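PDB 4ETM: Low molecular weight protein-tyrosine-phosphatase yfkJ from Bacillus subtilis, which removes the phosphate from phosphotyrosine in proteins by hydrolysis and takes part in resistance to ethanol stress. Local coordinates for residues A[57-62]-A[89-94]; A[65-70]-A[85-90]; A[94-99]-A[115-120]; A[126-131]-A[161-166]. All blocks are in the same frame, centred on the assembly; numbering follows the deposited sequence.

Contact 1: residues A[57-62]-A[89-94]; sequences AGIGGW and RQVSEQ
Gln90 reaches across to the turn that follows strand 52-58 and donates from its side-chain amide to a backbone carbonyl. NE2 of Gln90 lies 2.9 Å from O of Ile59, and the N-H points almost straight at it (177°). The acceptor lies in the amide plane, so this bond helps set how the amide is turned. CG of Gln90 stands anti to the backbone N (chi1 -178°) and the chain runs on extended, which carries NE2 over the turn.

A single beta bridge joins Gly58 to Gln90. N of Gly58 donates to O of Arg89 at 2.8 Å, and N of Val91 to O of Gly58 at 2.8 Å.

The methyl of Ala57 sits over the centre of one guanidinium face of Arg89, with CB 3.9 Å from CZ. The polar end of Arg89 is held by salt bridges to Asp95 and Asp55. CG1 of Val91 lies alongside CD1 of Ile59, pointing the same way.

Gly58 lies about 5 Å from the side chain of the nucleophile Cys25. Strand 52-58 is an outer strand of the parallel sheet. Its inner neighbour, strand 19-25, packs Leu22 on Ala57, Arg89 and Val91, while Ile59 and Val91 touch helix 107-117.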
loop_
_atom_site.group_PDB
_atom_site.type_symbol
_atom_site.label_atom_id
_atom_site.label_comp_id
_atom_site.label_asym_id
_atom_site.label_seq_id
_atom_site.Cartn_x
_atom_site.Cartn_y
_atom_site.Cartn_z
ATOM N N ALA A 57 -4.776 -8.011 13.272
ATOM C CA ALA A 57 -3.429 -7.593 13.676
ATOM C C ALA A 57 -3.121 -6.294 12.969
ATOM O O ALA A 57 -3.751 -5.955 11.961
ATOM C CB ALA A 57 -2.375 -8.649 13.315
ATOM N N GLY A 58 -2.125 -5.569 13.469
ATOM C CA GLY A 58 -1.813 -4.273 12.907
ATOM C C GLY A 58 -0.430 -4.190 12.300
ATOM O O GLY A 58 0.476 -4.901 12.704
ATOM N N ILE A 59 -0.275 -3.298 11.328
ATOM C CA ILE A 59 1.031 -3.023 10.770
ATOM C C ILE A 59 1.982 -2.424 11.808
ATOM O O ILE A 59 3.149 -2.841 11.902
ATOM C CB ILE A 59 0.944 -2.080 9.558
ATOM C CG1 ILE A 59 0.111 -2.716 8.440
ATOM C CG2 ILE A 59 2.355 -1.801 9.053
ATOM C CD1 ILE A 59 0.619 -4.085 8.009
ATOM N N GLY A 60 1.470 -1.461 12.582
ATOM C CA GLY A 60 2.288 -0.729 13.533
ATOM C C GLY A 60 2.185 -1.316 14.924
ATOM O O GLY A 60 1.329 -2.160 15.185
ATOM N N GLY A 61 3.037 -0.847 15.826
ATOM C CA GLY A 61 3.106 -1.427 17.158
ATOM C C GLY A 61 2.736 -0.504 18.302
ATOM O O GLY A 61 2.929 -0.864 19.466
ATOM N N TRP A 62 2.185 0.667 18.006
ATOM C CA TRP A 62 1.903 1.643 19.060
ATOM C C TRP A 62 0.914 1.162 20.113
ATOM O O TRP A 62 0.983 1.595 21.248
ATOM C CB TRP A 62 1.349 2.938 18.467
ATOM C CG TRP A 62 2.090 3.421 17.312
ATOM C CD1 TRP A 62 3.233 4.177 17.320
ATOM C CD2 TRP A 62 1.764 3.191 15.945
ATOM N NE1 TRP A 62 3.626 4.433 16.031
ATOM C CE2 TRP A 62 2.743 3.839 15.167
ATOM C CE3 TRP A 62 0.727 2.503 15.297
ATOM C CZ2 TRP A 62 2.720 3.820 13.774
ATOM C CZ3 TRP A 62 0.718 2.472 13.919
ATOM C CH2 TRP A 62 1.700 3.134 13.169
ATOM N N ARG A 89 -2.392 -6.498 18.479
ATOM C CA ARG A 89 -1.105 -7.144 18.254
ATOM C C ARG A 89 -0.563 -6.722 16.904
ATOM O O ARG A 89 -1.313 -6.251 16.044
ATOM C CB ARG A 89 -1.220 -8.667 18.329
ATOM C CG ARG A 89 -1.695 -9.349 17.047
ATOM C CD ARG A 89 -1.748 -10.866 17.260
ATOM N NE ARG A 89 -2.329 -11.602 16.141
ATOM C CZ ARG A 89 -1.638 -12.012 15.083
ATOM N NH1 ARG A 89 -0.334 -11.749 14.982
ATOM N NH2 ARG A 89 -2.251 -12.678 14.121
ATOM N N GLN A 90 0.740 -6.871 16.720
ATOM C CA GLN A 90 1.385 -6.444 15.497
ATOM C C GLN A 90 1.603 -7.665 14.618
ATOM O O GLN A 90 2.057 -8.698 15.089
ATOM C CB GLN A 90 2.722 -5.778 15.812
ATOM C CG GLN A 90 3.467 -5.232 14.602
ATOM C CD GLN A 90 4.632 -4.349 14.999
ATOM O OE1 GLN A 90 5.297 -4.593 16.008
ATOM N NE2 GLN A 90 4.887 -3.320 14.216
ATOM N N VAL A 91 1.280 -7.536 13.340
ATOM C CA VAL A 91 1.439 -8.635 12.401
ATOM C C VAL A 91 2.914 -9.010 12.220
ATOM O O VAL A 91 3.805 -8.176 12.345
ATOM C CB VAL A 91 0.822 -8.267 11.047
ATOM C CG1 VAL A 91 1.661 -7.196 10.359
ATOM C CG2 VAL A 91 0.654 -9.505 10.175
ATOM N N SER A 92 3.159 -10.282 11.941
ATOM C CA SER A 92 4.516 -10.762 11.740
ATOM C C SER A 92 4.570 -11.617 10.486
ATOM O O SER A 92 3.529 -11.976 9.918
ATOM C CB SER A 92 4.986 -11.559 12.949
ATOM O OG SER A 92 4.192 -12.708 13.131
ATOM N N GLU A 93 5.791 -11.931 10.058
ATOM C CA GLU A 93 6.006 -12.766 8.878
ATOM C C GLU A 93 5.278 -14.097 8.968
ATOM O O GLU A 93 4.741 -14.585 7.974
ATOM C CB GLU A 93 7.499 -13.020 8.662
ATOM C CG GLU A 93 8.301 -11.780 8.311
ATOM C CD GLU A 93 9.643 -12.121 7.692
ATOM O OE1 GLU A 93 10.417 -11.187 7.387
ATOM O OE2 GLU A 93 9.917 -13.324 7.506
ATOM N N GLN A 94 5.261 -14.690 10.158
ATOM C CA GLN A 94 4.636 -16.001 10.331
ATOM C C GLN A 94 3.125 -15.977 10.074
ATOM O O GLN A 94 2.545 -16.980 9.662
ATOM C CB GLN A 94 4.951 -16.579 11.716
ATOM C CG GLN A 94 4.590 -18.052 11.872
ATOM C CD GLN A 94 5.275 -18.931 10.836
ATOM O OE1 GLN A 94 6.478 -18.803 10.593
ATOM N NE2 GLN A 94 4.507 -19.820 10.209
#

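Contact 2: residues A[65-70]-A[85-90]; sequences GNPPHE and GMLARQ
This is a backbone pairing of two irregular loops, with an apolar touch beside it. Segment 65-70 leads into helix 70-78, and segment 85-90 follows that helix on the way to helix 93-98. Two hydrogen bonds join them. N of Gly65 donates to O of Ala88 at 2.7 Å, and N of Ala88 donates to O of Asn66 at 2.7 Å. Both are close to straight, at 166° and 173°. Ala88 thus uses its N-H and its carbonyl on neighbouring residues of the other loop.

The carbonyl of Asn66 also receives a CA-H...O contact from Leu87. A second such contact runs from CA of Pro67 to O of Met86, 3.6 Å away. CD of Pro68 lies against the same Met86 oxygen.

In the low molecular weight protein tyrosine phosphatase fold these loops lie beside the phosphate-binding loop that carries Cys25 and Arg31. Ala88 touches Asn28, whose OD1 accepts a hydrogen bond from N of Arg89. The backbone of His69 bonds to Ile29. The side chains of Ala88 and Cys25 are about 8 Å apart.

Leu87 makes the main side-chain touch. The first torsion (chi1 -67°) keeps CG beside the backbone N, with CD2 turned to the other loop, 3.4 Å from O of Gly65. The same methyl lies 4.1 Å from CD of Pro67, where the side chains cross obliquely. The side chain of Met86 packs elsewhere, on Pro33, Glu36 and Arg40 of helix 31-45, and Pro68 also touches Pro33.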
loop_
_atom_site.group_PDB
_atom_site.type_symbol
_atom_site.label_atom_id
_atom_site.label_comp_id
_atom_site.label_asym_id
_atom_site.label_seq_id
_atom_site.Cartn_x
_atom_site.Cartn_y
_atom_site.Cartn_z
ATOM N N GLY A 65 -1.422 -4.782 22.790
ATOM C CA GLY A 65 -1.958 -5.153 24.088
ATOM C C GLY A 65 -3.189 -4.378 24.528
ATOM O O GLY A 65 -3.783 -4.699 25.563
ATOM N N ASN A 66 -3.573 -3.361 23.762
ATOM C CA ASN A 66 -4.750 -2.560 24.089
ATOM C C ASN A 66 -6.039 -3.080 23.450
ATOM O O ASN A 66 -6.008 -3.675 22.374
ATOM C CB ASN A 66 -4.510 -1.101 23.705
ATOM C CG ASN A 66 -3.291 -0.511 24.412
ATOM O OD1 ASN A 66 -2.804 -1.062 25.403
ATOM N ND2 ASN A 66 -2.796 0.607 23.903
ATOM N N PRO A 67 -7.179 -2.869 24.126
ATOM C CA PRO A 67 -8.492 -3.233 23.582
ATOM C C PRO A 67 -8.842 -2.299 22.435
ATOM O O PRO A 67 -8.131 -1.324 22.232
ATOM C CB PRO A 67 -9.431 -2.995 24.764
ATOM C CG PRO A 67 -8.732 -1.995 25.608
ATOM C CD PRO A 67 -7.289 -2.373 25.510
ATOM N N PRO A 68 -9.916 -2.592 21.692
ATOM C CA PRO A 68 -10.191 -1.701 20.564
ATOM C C PRO A 68 -10.480 -0.268 21.014
ATOM O O PRO A 68 -10.822 -0.026 22.164
ATOM C CB PRO A 68 -11.433 -2.322 19.915
ATOM C CG PRO A 68 -11.422 -3.766 20.365
ATOM C CD PRO A 68 -10.844 -3.737 21.746
ATOM N N HIS A 69 -10.306 0.664 20.085
ATOM C CA HIS A 69 -10.629 2.060 20.295
ATOM C C HIS A 69 -12.059 2.182 20.826
ATOM O O HIS A 69 -12.909 1.355 20.502
ATOM C CB HIS A 69 -10.512 2.776 18.959
ATOM C CG HIS A 69 -10.549 4.263 19.071
ATOM N ND1 HIS A 69 -11.714 4.969 19.275
ATOM C CD2 HIS A 69 -9.558 5.180 19.001
ATOM C CE1 HIS A 69 -11.438 6.258 19.326
ATOM N NE2 HIS A 69 -10.136 6.414 19.163
ATOM N N GLU A 70 -12.319 3.200 21.642
ATOM C CA GLU A 70 -13.656 3.419 22.188
ATOM C C GLU A 70 -14.746 3.542 21.125
ATOM O O GLU A 70 -15.887 3.128 21.361
ATOM C CB GLU A 70 -13.671 4.647 23.106
ATOM N N GLY A 85 -11.866 -10.131 25.105
ATOM C CA GLY A 85 -10.546 -10.704 24.916
ATOM C C GLY A 85 -9.782 -10.221 23.695
ATOM O O GLY A 85 -8.662 -10.674 23.447
ATOM N N MET A 86 -10.376 -9.315 22.926
ATOM C CA MET A 86 -9.696 -8.780 21.747
ATOM C C MET A 86 -8.705 -7.688 22.152
ATOM O O MET A 86 -9.095 -6.671 22.738
ATOM C CB MET A 86 -10.708 -8.302 20.692
ATOM C CG MET A 86 -11.587 -9.456 20.168
ATOM S SD MET A 86 -12.919 -9.017 19.027
ATOM C CE MET A 86 -12.021 -7.941 17.921
ATOM N N LEU A 87 -7.423 -7.915 21.862
ATOM C CA LEU A 87 -6.356 -7.014 22.308
ATOM C C LEU A 87 -5.317 -6.843 21.224
ATOM O O LEU A 87 -4.733 -7.826 20.806
ATOM C CB LEU A 87 -5.628 -7.612 23.505
ATOM C CG LEU A 87 -6.344 -7.780 24.832
ATOM C CD1 LEU A 87 -5.406 -8.486 25.789
ATOM C CD2 LEU A 87 -6.742 -6.416 25.360
ATOM N N ALA A 88 -5.000 -5.613 20.848
ATOM C CA ALA A 88 -4.123 -5.348 19.711
ATOM C C ALA A 88 -2.799 -6.119 19.685
ATOM O O ALA A 88 -2.161 -6.333 20.723
ATOM C CB ALA A 88 -3.844 -3.852 19.597
ATOM N N ARG A 89 -2.392 -6.498 18.479
ATOM C CA ARG A 89 -1.105 -7.144 18.254
ATOM C C ARG A 89 -0.563 -6.722 16.904
ATOM O O ARG A 89 -1.313 -6.251 16.044
ATOM C CB ARG A 89 -1.220 -8.667 18.329
ATOM C CG ARG A 89 -1.695 -9.349 17.047
ATOM C CD ARG A 89 -1.748 -10.866 17.260
ATOM N NE ARG A 89 -2.329 -11.602 16.141
ATOM C CZ ARG A 89 -1.638 -12.012 15.083
ATOM N NH1 ARG A 89 -0.334 -11.749 14.982
ATOM N NH2 ARG A 89 -2.251 -12.678 14.121
ATOM N N GLN A 90 0.740 -6.871 16.720
ATOM C CA GLN A 90 1.385 -6.444 15.497
ATOM C C GLN A 90 1.603 -7.665 14.618
ATOM O O GLN A 90 2.057 -8.698 15.089
ATOM C CB GLN A 90 2.722 -5.778 15.812
ATOM C CG GLN A 90 3.467 -5.232 14.602
ATOM C CD GLN A 90 4.632 -4.349 14.999
ATOM O OE1 GLN A 90 5.297 -4.593 16.008
ATOM N NE2 GLN A 90 4.887 -3.320 14.216
#

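Contact 3: residues A[94-99]-A[115-120]; sequences QDLDDF and SMAGFK
Leu96 of helix 93-98 rests one methyl against the end of helix 107-117. Its CD1 lies 3.5 Å from CA of Ala117 and 3.7 Å from CB of the same residue. CG of Leu96 is anti to the carbonyl carbon (chi1 -57°), and the extended second torsion sends CD1 across to the other helix end. Leu96 and Ala117 are both buried, and this is the tightly packed part of the contact.

The same methyl also meets the aliphatic part of Lys120, with CD of the lysine 3.9 Å away. Lys120 comes from the type II' turn of Ala117 to Lys120, which starts as helix 107-117 ends. The turn is closed by a bond from N of Lys120 to O of Ala117. Gly118 takes a positive phi in it.

The solvent side is looser and polar. Asp97 is exposed, and its OD2 forms a salt bridge with NZ of Lys120 at 2.8 Å. The ammonium meets OD2 on the syn side, 30° out of the carboxylate plane. The two side chains cross at about a right angle. The lysine chain is straight as far as CE and bends at its last torsion (chi4 -65°), which turns NZ to the acid. Glu93 also packs on Lys120.

The chemistry is split: an apolar touch inside, and on the solvent side one charge pair, which water probably screens in part.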
loop_
_atom_site.group_PDB
_atom_site.type_symbol
_atom_site.label_atom_id
_atom_site.label_comp_id
_atom_site.label_asym_id
_atom_site.label_seq_id
_atom_site.Cartn_x
_atom_site.Cartn_y
_atom_site.Cartn_z
ATOM N N GLN A 94 5.261 -14.690 10.158
ATOM C CA GLN A 94 4.636 -16.001 10.331
ATOM C C GLN A 94 3.125 -15.977 10.074
ATOM O O GLN A 94 2.545 -16.980 9.662
ATOM C CB GLN A 94 4.951 -16.579 11.716
ATOM C CG GLN A 94 4.590 -18.052 11.872
ATOM C CD GLN A 94 5.275 -18.931 10.836
ATOM O OE1 GLN A 94 6.478 -18.803 10.593
ATOM N NE2 GLN A 94 4.507 -19.820 10.209
ATOM N N ASP A 95 2.494 -14.832 10.309
ATOM C CA ASP A 95 1.079 -14.671 10.017
ATOM C C ASP A 95 0.779 -14.894 8.532
ATOM O O ASP A 95 -0.293 -15.379 8.179
ATOM C CB ASP A 95 0.596 -13.274 10.420
ATOM C CG ASP A 95 0.470 -13.097 11.924
ATOM O OD1 ASP A 95 -0.140 -13.960 12.590
ATOM O OD2 ASP A 95 0.963 -12.071 12.434
ATOM N N LEU A 96 1.722 -14.524 7.670
ATOM C CA LEU A 96 1.530 -14.678 6.232
ATOM C C LEU A 96 1.297 -16.146 5.874
ATOM O O LEU A 96 0.410 -16.464 5.091
ATOM C CB LEU A 96 2.736 -14.131 5.459
ATOM C CG LEU A 96 3.106 -12.670 5.710
ATOM C CD1 LEU A 96 4.417 -12.337 5.025
ATOM C CD2 LEU A 96 2.014 -11.751 5.231
ATOM N N ASP A 97 2.075 -17.035 6.469
ATOM C CA ASP A 97 1.977 -18.450 6.140
ATOM C C ASP A 97 0.834 -19.126 6.900
ATOM O O ASP A 97 0.319 -20.151 6.465
ATOM C CB ASP A 97 3.296 -19.160 6.441
ATOM C CG ASP A 97 4.423 -18.733 5.506
ATOM O OD1 ASP A 97 4.137 -18.295 4.367
ATOM O OD2 ASP A 97 5.603 -18.848 5.907
ATOM N N ASP A 98 0.443 -18.545 8.030
ATOM C CA ASP A 98 -0.530 -19.176 8.927
ATOM C C ASP A 98 -1.971 -19.044 8.456
ATOM O O ASP A 98 -2.769 -19.961 8.613
ATOM C CB ASP A 98 -0.411 -18.597 10.340
ATOM C CG ASP A 98 0.720 -19.217 11.137
ATOM O OD1 ASP A 98 1.612 -19.844 10.528
ATOM O OD2 ASP A 98 0.718 -19.069 12.376
ATOM N N PHE A 99 -2.310 -17.890 7.895
ATOM C CA PHE A 99 -3.692 -17.594 7.568
ATOM C C PHE A 99 -4.017 -17.809 6.104
ATOM O O PHE A 99 -3.253 -17.428 5.246
ATOM C CB PHE A 99 -4.020 -16.156 7.965
ATOM C CG PHE A 99 -4.158 -15.954 9.451
ATOM C CD1 PHE A 99 -5.385 -16.125 10.078
ATOM C CD2 PHE A 99 -3.070 -15.580 10.221
ATOM C CE1 PHE A 99 -5.523 -15.937 11.447
ATOM C CE2 PHE A 99 -3.208 -15.390 11.597
ATOM C CZ PHE A 99 -4.442 -15.581 12.205
ATOM N N SER A 115 6.200 -5.320 1.991
ATOM C CA SER A 115 7.527 -5.037 2.517
ATOM C C SER A 115 7.958 -6.096 3.543
ATOM O O SER A 115 9.150 -6.334 3.747
ATOM C CB SER A 115 7.526 -3.643 3.167
ATOM O OG SER A 115 8.816 -3.250 3.616
ATOM N N MET A 116 6.983 -6.732 4.178
ATOM C CA MET A 116 7.252 -7.690 5.250
ATOM C C MET A 116 7.470 -9.102 4.715
ATOM O O MET A 116 8.094 -9.928 5.364
ATOM C CB MET A 116 6.071 -7.690 6.223
ATOM C CG MET A 116 6.126 -8.730 7.319
ATOM S SD MET A 116 4.637 -8.577 8.305
ATOM C CE MET A 116 4.495 -6.794 8.307
ATOM N N ALA A 117 6.960 -9.363 3.522
ATOM C CA ALA A 117 6.804 -10.726 3.023
ATOM C C ALA A 117 8.081 -11.410 2.532
ATOM O O ALA A 117 8.152 -12.640 2.514
ATOM C CB ALA A 117 5.763 -10.740 1.930
ATOM N N GLY A 118 9.077 -10.631 2.125
ATOM C CA GLY A 118 10.293 -11.213 1.580
ATOM C C GLY A 118 9.987 -12.091 0.382
ATOM O O GLY A 118 9.372 -11.629 -0.583
ATOM N N PHE A 119 10.374 -13.365 0.454
ATOM C CA PHE A 119 10.163 -14.293 -0.653
ATOM C C PHE A 119 8.840 -15.047 -0.535
ATOM O O PHE A 119 8.483 -15.824 -1.416
ATOM C CB PHE A 119 11.321 -15.287 -0.756
ATOM C CG PHE A 119 12.662 -14.637 -0.952
ATOM C CD1 PHE A 119 13.080 -14.252 -2.210
ATOM C CD2 PHE A 119 13.497 -14.400 0.128
ATOM C CE1 PHE A 119 14.309 -13.648 -2.394
ATOM C CE2 PHE A 119 14.736 -13.797 -0.050
ATOM C CZ PHE A 119 15.135 -13.417 -1.312
ATOM N N LYS A 120 8.122 -14.816 0.560
ATOM C CA LYS A 120 6.867 -15.516 0.809
ATOM C C LYS A 120 5.776 -15.121 -0.180
ATOM O O LYS A 120 5.737 -13.986 -0.673
ATOM C CB LYS A 120 6.382 -15.259 2.232
ATOM C CG LYS A 120 7.291 -15.801 3.309
ATOM C CD LYS A 120 6.811 -15.362 4.687
ATOM C CE LYS A 120 7.798 -15.759 5.777
ATOM N NZ LYS A 120 7.923 -17.236 5.922
#

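Contact 4: residues A[126-131]-A[161-166]; sequences KRLLDY and EQLLAS
The C-terminal helix 149-170 packs against a face of the parallel sheet, beside its outer strand 125-127, in the low molecular weight protein tyrosine phosphatase fold, a Rossmann-like alpha/beta fold. Segment 126-131 closes that strand and continues into a 3-10 turn. Tyr131, just past the turn, makes most of the contact.

Its ring takes a CH-pi contact from Leu163. CD1 of Leu163 stands 3.6 Å from the centroid of the Tyr131 ring and only 10° off the ring normal, so the methyl sits over the middle of the face. The first torsion of Leu163 (chi1 172°) swings CG away from its own N, and the bend at the second torsion helps set CD1 over the ring. The other methyl of Leu163, CD2, lies 4.3 Å from CD1 of Leu128.

Gln162 touches the backbone instead. Its CB is 3.3 Å from O of Tyr131, and its chain bends at the second torsion, taking the amide away. No hydrogen bond crosses the contact; it rests on van der Waals touch.

Within segment 126-131 Asp130 also braces the turn. Its OD2 accepts from N of Arg127 at 2.9 Å, and its OD1 makes a salt bridge with NE of Arg127. Arg127 has a second acidic partner, Asp139. Ile103 of strand 101-104 touches Leu128, Tyr131 and Leu163, so both segments meet the same strand. Phe39 of helix 31-45 also meets Leu163. At the edge of the Tyr131 ring, near its plane, OG of Ser166 comes 3.5 Å from CE1.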
loop_
_atom_site.group_PDB
_atom_site.type_symbol
_atom_site.label_atom_id
_atom_site.label_comp_id
_atom_site.label_asym_id
_atom_site.label_seq_id
_atom_site.Cartn_x
_atom_site.Cartn_y
_atom_site.Cartn_z
ATOM N N LYS A 126 -5.496 -9.365 0.134
ATOM C CA LYS A 126 -6.398 -8.492 -0.611
ATOM C C LYS A 126 -7.026 -7.449 0.319
ATOM O O LYS A 126 -7.011 -7.625 1.549
ATOM C CB LYS A 126 -7.494 -9.313 -1.296
ATOM C CG LYS A 126 -6.983 -10.279 -2.365
ATOM C CD LYS A 126 -8.136 -10.883 -3.149
ATOM C CE LYS A 126 -7.656 -11.660 -4.371
ATOM N NZ LYS A 126 -6.798 -12.829 -4.014
ATOM N N ARG A 127 -7.539 -6.353 -0.247
ATOM C CA ARG A 127 -8.297 -5.379 0.542
ATOM C C ARG A 127 -9.725 -5.873 0.790
ATOM O O ARG A 127 -10.307 -6.554 -0.059
ATOM C CB ARG A 127 -8.350 -4.007 -0.146
ATOM C CG ARG A 127 -7.039 -3.245 -0.115
ATOM C CD ARG A 127 -7.179 -1.887 -0.796
ATOM N NE ARG A 127 -7.577 -2.012 -2.195
ATOM C CZ ARG A 127 -7.574 -0.996 -3.050
ATOM N NH1 ARG A 127 -7.201 0.210 -2.636
ATOM N NH2 ARG A 127 -7.937 -1.181 -4.318
ATOM N N LEU A 128 -10.282 -5.522 1.947
ATOM C CA LEU A 128 -11.674 -5.868 2.266
ATOM C C LEU A 128 -12.621 -5.438 1.155
ATOM O O LEU A 128 -13.455 -6.228 0.704
ATOM C CB LEU A 128 -12.107 -5.227 3.581
ATOM C CG LEU A 128 -13.533 -5.552 4.026
ATOM C CD1 LEU A 128 -13.703 -7.056 4.269
ATOM C CD2 LEU A 128 -13.869 -4.726 5.259
ATOM N N LEU A 129 -12.502 -4.191 0.702
ATOM C CA LEU A 129 -13.440 -3.691 -0.301
ATOM C C LEU A 129 -13.174 -4.190 -1.735
ATOM O O LEU A 129 -13.944 -3.880 -2.650
ATOM C CB LEU A 129 -13.547 -2.166 -0.254
ATOM C CG LEU A 129 -14.011 -1.618 1.094
ATOM C CD1 LEU A 129 -14.053 -0.095 1.041
ATOM C CD2 LEU A 129 -15.380 -2.200 1.437
ATOM N N ASP A 130 -12.103 -4.965 -1.924
ATOM C CA ASP A 130 -11.869 -5.677 -3.184
ATOM C C ASP A 130 -13.001 -6.700 -3.390
ATOM O O ASP A 130 -13.352 -7.051 -4.525
ATOM C CB ASP A 130 -10.489 -6.384 -3.201
ATOM C CG ASP A 130 -9.301 -5.406 -3.276
ATOM O OD1 ASP A 130 -9.503 -4.200 -3.536
ATOM O OD2 ASP A 130 -8.142 -5.856 -3.088
ATOM N N TYR A 131 -13.589 -7.167 -2.288
ATOM C CA TYR A 131 -14.671 -8.148 -2.363
ATOM C C TYR A 131 -16.047 -7.543 -2.630
ATOM O O TYR A 131 -16.988 -8.256 -2.976
ATOM C CB TYR A 131 -14.722 -8.990 -1.096
ATOM C CG TYR A 131 -13.508 -9.866 -0.939
ATOM C CD1 TYR A 131 -13.493 -11.162 -1.450
ATOM C CD2 TYR A 131 -12.363 -9.387 -0.324
ATOM C CE1 TYR A 131 -12.380 -11.967 -1.315
ATOM C CE2 TYR A 131 -11.255 -10.179 -0.186
ATOM C CZ TYR A 131 -11.262 -11.463 -0.683
ATOM O OH TYR A 131 -10.140 -12.247 -0.546
ATOM N N GLU A 161 -19.716 -9.006 4.626
ATOM C CA GLU A 161 -20.781 -9.770 3.990
ATOM C C GLU A 161 -20.317 -10.383 2.674
ATOM O O GLU A 161 -20.502 -11.582 2.441
ATOM C CB GLU A 161 -22.019 -8.891 3.768
ATOM C CG GLU A 161 -22.783 -8.608 5.044
ATOM C CD GLU A 161 -23.847 -7.545 4.876
ATOM O OE1 GLU A 161 -24.227 -7.255 3.719
ATOM O OE2 GLU A 161 -24.300 -7.001 5.908
ATOM N N GLN A 162 -19.726 -9.561 1.813
ATOM C CA GLN A 162 -19.258 -10.022 0.511
ATOM C C GLN A 162 -18.091 -10.984 0.664
ATOM O O GLN A 162 -18.013 -11.988 -0.039
ATOM C CB GLN A 162 -18.825 -8.837 -0.355
ATOM C CG GLN A 162 -19.956 -7.900 -0.686
ATOM C CD GLN A 162 -21.065 -8.613 -1.399
ATOM O OE1 GLN A 162 -20.820 -9.556 -2.150
ATOM N NE2 GLN A 162 -22.299 -8.185 -1.160
ATOM N N LEU A 163 -17.176 -10.657 1.575
ATOM C CA LEU A 163 -16.030 -11.521 1.847
ATOM C C LEU A 163 -16.485 -12.915 2.251
ATOM O O LEU A 163 -16.046 -13.904 1.667
ATOM C CB LEU A 163 -15.151 -10.939 2.962
ATOM C CG LEU A 163 -14.032 -11.889 3.429
ATOM C CD1 LEU A 163 -13.066 -12.246 2.304
ATOM C CD2 LEU A 163 -13.282 -11.274 4.607
ATOM N N LEU A 164 -17.376 -12.989 3.238
ATOM C CA LEU A 164 -17.917 -14.279 3.678
ATOM C C LEU A 164 -18.572 -15.062 2.531
ATOM O O LEU A 164 -18.388 -16.274 2.427
ATOM C CB LEU A 164 -18.886 -14.102 4.851
ATOM C CG LEU A 164 -19.560 -15.368 5.399
ATOM C CD1 LEU A 164 -18.538 -16.453 5.739
ATOM C CD2 LEU A 164 -20.397 -15.023 6.629
ATOM N N ALA A 165 -19.309 -14.372 1.663
ATOM C CA ALA A 165 -19.953 -15.026 0.520
ATOM C C ALA A 165 -18.927 -15.587 -0.466
ATOM O O ALA A 165 -19.114 -16.675 -1.021
ATOM C CB ALA A 165 -20.906 -14.061 -0.190
ATOM N N SER A 166 -17.848 -14.834 -0.670
ATOM C CA SER A 166 -16.760 -15.218 -1.566
ATOM C C SER A 166 -16.061 -16.460 -1.018
ATOM O O SER A 166 -15.744 -17.390 -1.761
ATOM C CB SER A 166 -15.767 -14.058 -1.715
ATOM O OG SER A 166 -14.617 -14.450 -2.443
#

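How the contacts relate
Contacts 1 and 2 have centres about 12 Å apart and share Arg89 and Gln90, so one strip of chain pairs first with 65-70 and then with 57-62. Contact 3 follows along the chain, its centre about 12 Å from that of contact 1. They share Gln94 and helix 93-98, and a salt bridge links Arg89 to Asp95. Contact 4 comes last and touches none of the others; its centre is about 21 Å from that of contact 1, across the chain's centre. Contacts 1 and 4 reach the sheet's outer strands, 52-58 and 125-127. Contacts 1 and 2 join loops beside the active site to the sheet, contact 3 adds helix 107-117, and contact 4 the C-terminal helix.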